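Local coordinates for DegV domain-containing protein Cgl2349/cg2579 (Corynebacterium glutamicum, PDB 3EGL) that binds long-chain fatty acids such as palmitate and may take part in lipid transport or fatty acid metabolism, at residues A[8-13]-A[24-29]. Numbering follows the deposited sequence.
Sequences VIVDSS and LDITVI
Val-10 forms two backbone hydrogen bonds with strand 26-29. Its N donates to Thr-27 O (2.9 Å), and its O accepts from Ile-29 N (2.9 Å). Two residues earlier on each strand, Thr-27 N donates to Val-8 O. The strands run parallel, with segment axes 27° apart. Beyond Asp-11, a weak bond from Ser-12 N to Ile-29 O closes the ladder as the chain turns into a 3-10 segment.

Ile-29 can be followed outward. Its CB lies 4.1 Å from Val-10 O. CG1 sits beside its own backbone N, opposite the carbonyl carbon (chi1 -38°), and meets both Val-10 O and Ile-9 CG2. The tip, CD1, ends against Ile-9 CG2 at 3.7 Å. On the same face Ile-9 CG1 runs alongside Thr-27 CB, and helix 47-60 covers this side through Leu-50, Ser-53 and Gln-57. On the other face Val-10 CG2 touches both Ile-26 CG2 and Val-28 CG2, each at 4.1 Å. Ala-110 and Ala-114 of helix 104-116 pack there.

Near Val-8 and Asp-25 two waters bridge the two segments. One donates to Val-8 O and Asp-25 O and accepts from Thr-27 OG1. The second accepts from Val-8 N and donates to Asp-25 O. Asp-25 lies just beyond helix 18-23, where the chain leaves it through a Schellman motif.

At the other end, Asp-11 OD2 accepts a hydrogen bond from Ile-71 N and is also hydrogen-bonded to His-70 ND1. The Asp-11 side chain is about 7 Å from the bound palmitate and about 7 Å from the side chain of Ser-76, a palmitate-binding residue. The arrangement is a beta-alpha-beta unit with adjacent parallel strands, joined through helix 18-23, in the alpha-beta-alpha sandwich of this DegV protein. The first strand's C-terminal end lies near the fatty acid site.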
loop_
_atom_site.group_PDB
_atom_site.type_symbol
_atom_site.label_atom_id
_atom_site.label_comp_id
_atom_site.label_asym_id
_atom_site.label_seq_id
_atom_site.Cartn_x
_atom_site.Cartn_y
_atom_site.Cartn_z
ATOM N N VAL A 8 12.326 10.296 -2.263
ATOM C CA VAL A 8 11.442 9.140 -2.139
ATOM C C VAL A 8 10.369 9.111 -3.226
ATOM O O VAL A 8 9.749 10.131 -3.543
ATOM C CB VAL A 8 10.791 9.100 -0.746
ATOM C CG1 VAL A 8 9.823 7.890 -0.604
ATOM C CG2 VAL A 8 11.886 9.058 0.341
ATOM N N ILE A 9 10.181 7.932 -3.808
ATOM C CA ILE A 9 9.236 7.723 -4.907
ATOM C C ILE A 9 8.394 6.517 -4.585
ATOM O O ILE A 9 8.926 5.477 -4.180
ATOM C CB ILE A 9 9.951 7.427 -6.255
ATOM C CG1 ILE A 9 11.003 8.502 -6.555
ATOM C CG2 ILE A 9 8.943 7.381 -7.421
ATOM C CD1 ILE A 9 11.655 8.386 -8.007
ATOM N N VAL A 10 7.084 6.663 -4.784
ATOM C CA VAL A 10 6.136 5.549 -4.688
ATOM C C VAL A 10 5.285 5.575 -5.952
ATOM O O VAL A 10 5.390 6.483 -6.759
ATOM C CB VAL A 10 5.151 5.643 -3.440
ATOM C CG1 VAL A 10 5.896 5.702 -2.159
ATOM C CG2 VAL A 10 4.237 6.861 -3.543
ATOM N N ASP A 11 4.425 4.573 -6.098
ATOM C CA ASP A 11 3.449 4.591 -7.156
ATOM C C ASP A 11 2.086 4.922 -6.513
ATOM O O ASP A 11 2.004 5.102 -5.272
ATOM C CB ASP A 11 3.485 3.293 -7.966
ATOM C CG ASP A 11 3.170 2.037 -7.125
ATOM O OD1 ASP A 11 1.995 1.923 -6.697
ATOM O OD2 ASP A 11 4.072 1.152 -6.929
ATOM N N SER A 12 1.045 5.032 -7.340
ATOM C CA SER A 12 -0.261 5.481 -6.858
ATOM C C SER A 12 -0.900 4.452 -5.904
ATOM O O SER A 12 -1.695 4.824 -5.047
ATOM C CB SER A 12 -1.198 5.794 -8.030
ATOM O OG SER A 12 -1.424 4.568 -8.704
ATOM N N SER A 13 -0.543 3.174 -6.054
ATOM C CA SER A 13 -1.059 2.156 -5.145
ATOM C C SER A 13 -0.732 2.404 -3.661
ATOM O O SER A 13 -1.404 1.823 -2.797
ATOM C CB SER A 13 -0.623 0.732 -5.525
ATOM O OG SER A 13 0.751 0.552 -5.272
ATOM N N LEU A 24 5.385 16.470 1.749
ATOM C CA LEU A 24 6.624 15.739 2.093
ATOM C C LEU A 24 7.568 15.537 0.924
ATOM O O LEU A 24 8.592 14.882 1.061
ATOM C CB LEU A 24 6.334 14.378 2.731
ATOM C CG LEU A 24 5.203 14.289 3.765
ATOM C CD1 LEU A 24 5.048 12.843 4.210
ATOM C CD2 LEU A 24 5.458 15.202 4.950
ATOM N N ASP A 25 7.213 16.070 -0.238
ATOM C CA ASP A 25 8.075 15.966 -1.415
ATOM C C ASP A 25 8.334 14.492 -1.835
ATOM O O ASP A 25 9.450 14.084 -2.242
ATOM C CB ASP A 25 9.368 16.706 -1.149
ATOM C CG ASP A 25 10.046 17.154 -2.407
ATOM O OD1 ASP A 25 9.487 17.014 -3.511
ATOM O OD2 ASP A 25 11.171 17.668 -2.304
ATOM N N ILE A 26 7.287 13.687 -1.703
ATOM C CA ILE A 26 7.333 12.324 -2.174
ATOM C C ILE A 26 6.799 12.341 -3.614
ATOM O O ILE A 26 5.728 12.884 -3.869
ATOM C CB ILE A 26 6.470 11.411 -1.273
ATOM C CG1 ILE A 26 7.088 11.352 0.133
ATOM C CG2 ILE A 26 6.319 10.002 -1.872
ATOM C CD1 ILE A 26 6.238 10.621 1.155
ATOM N N THR A 27 7.556 11.746 -4.534
ATOM C CA THR A 27 7.138 11.671 -5.916
ATOM C C THR A 27 6.182 10.478 -6.059
ATOM O O THR A 27 6.497 9.344 -5.612
ATOM C CB THR A 27 8.368 11.489 -6.852
ATOM O OG1 THR A 27 9.312 12.533 -6.603
ATOM C CG2 THR A 27 7.974 11.545 -8.332
ATOM N N VAL A 28 5.020 10.741 -6.665
ATOM C CA VAL A 28 4.040 9.684 -6.962
ATOM C C VAL A 28 3.990 9.343 -8.487
ATOM O O VAL A 28 3.779 10.225 -9.304
ATOM C CB VAL A 28 2.646 10.075 -6.391
ATOM C CG1 VAL A 28 1.591 8.963 -6.652
ATOM C CG2 VAL A 28 2.775 10.421 -4.868
ATOM N N ILE A 29 4.221 8.086 -8.867
ATOM C CA ILE A 29 4.008 7.695 -10.276
ATOM C C ILE A 29 2.744 6.890 -10.374
ATOM O O ILE A 29 2.606 5.884 -9.669
ATOM C CB ILE A 29 5.136 6.773 -10.845
ATOM C CG1 ILE A 29 6.482 7.198 -10.333
ATOM C CG2 ILE A 29 5.135 6.795 -12.408
ATOM C CD1 ILE A 29 7.485 6.140 -10.565
HETATM O O HOH W 1 10.649 12.481 -4.252
HETATM O O HOH W 2 11.339 12.625 -1.021
#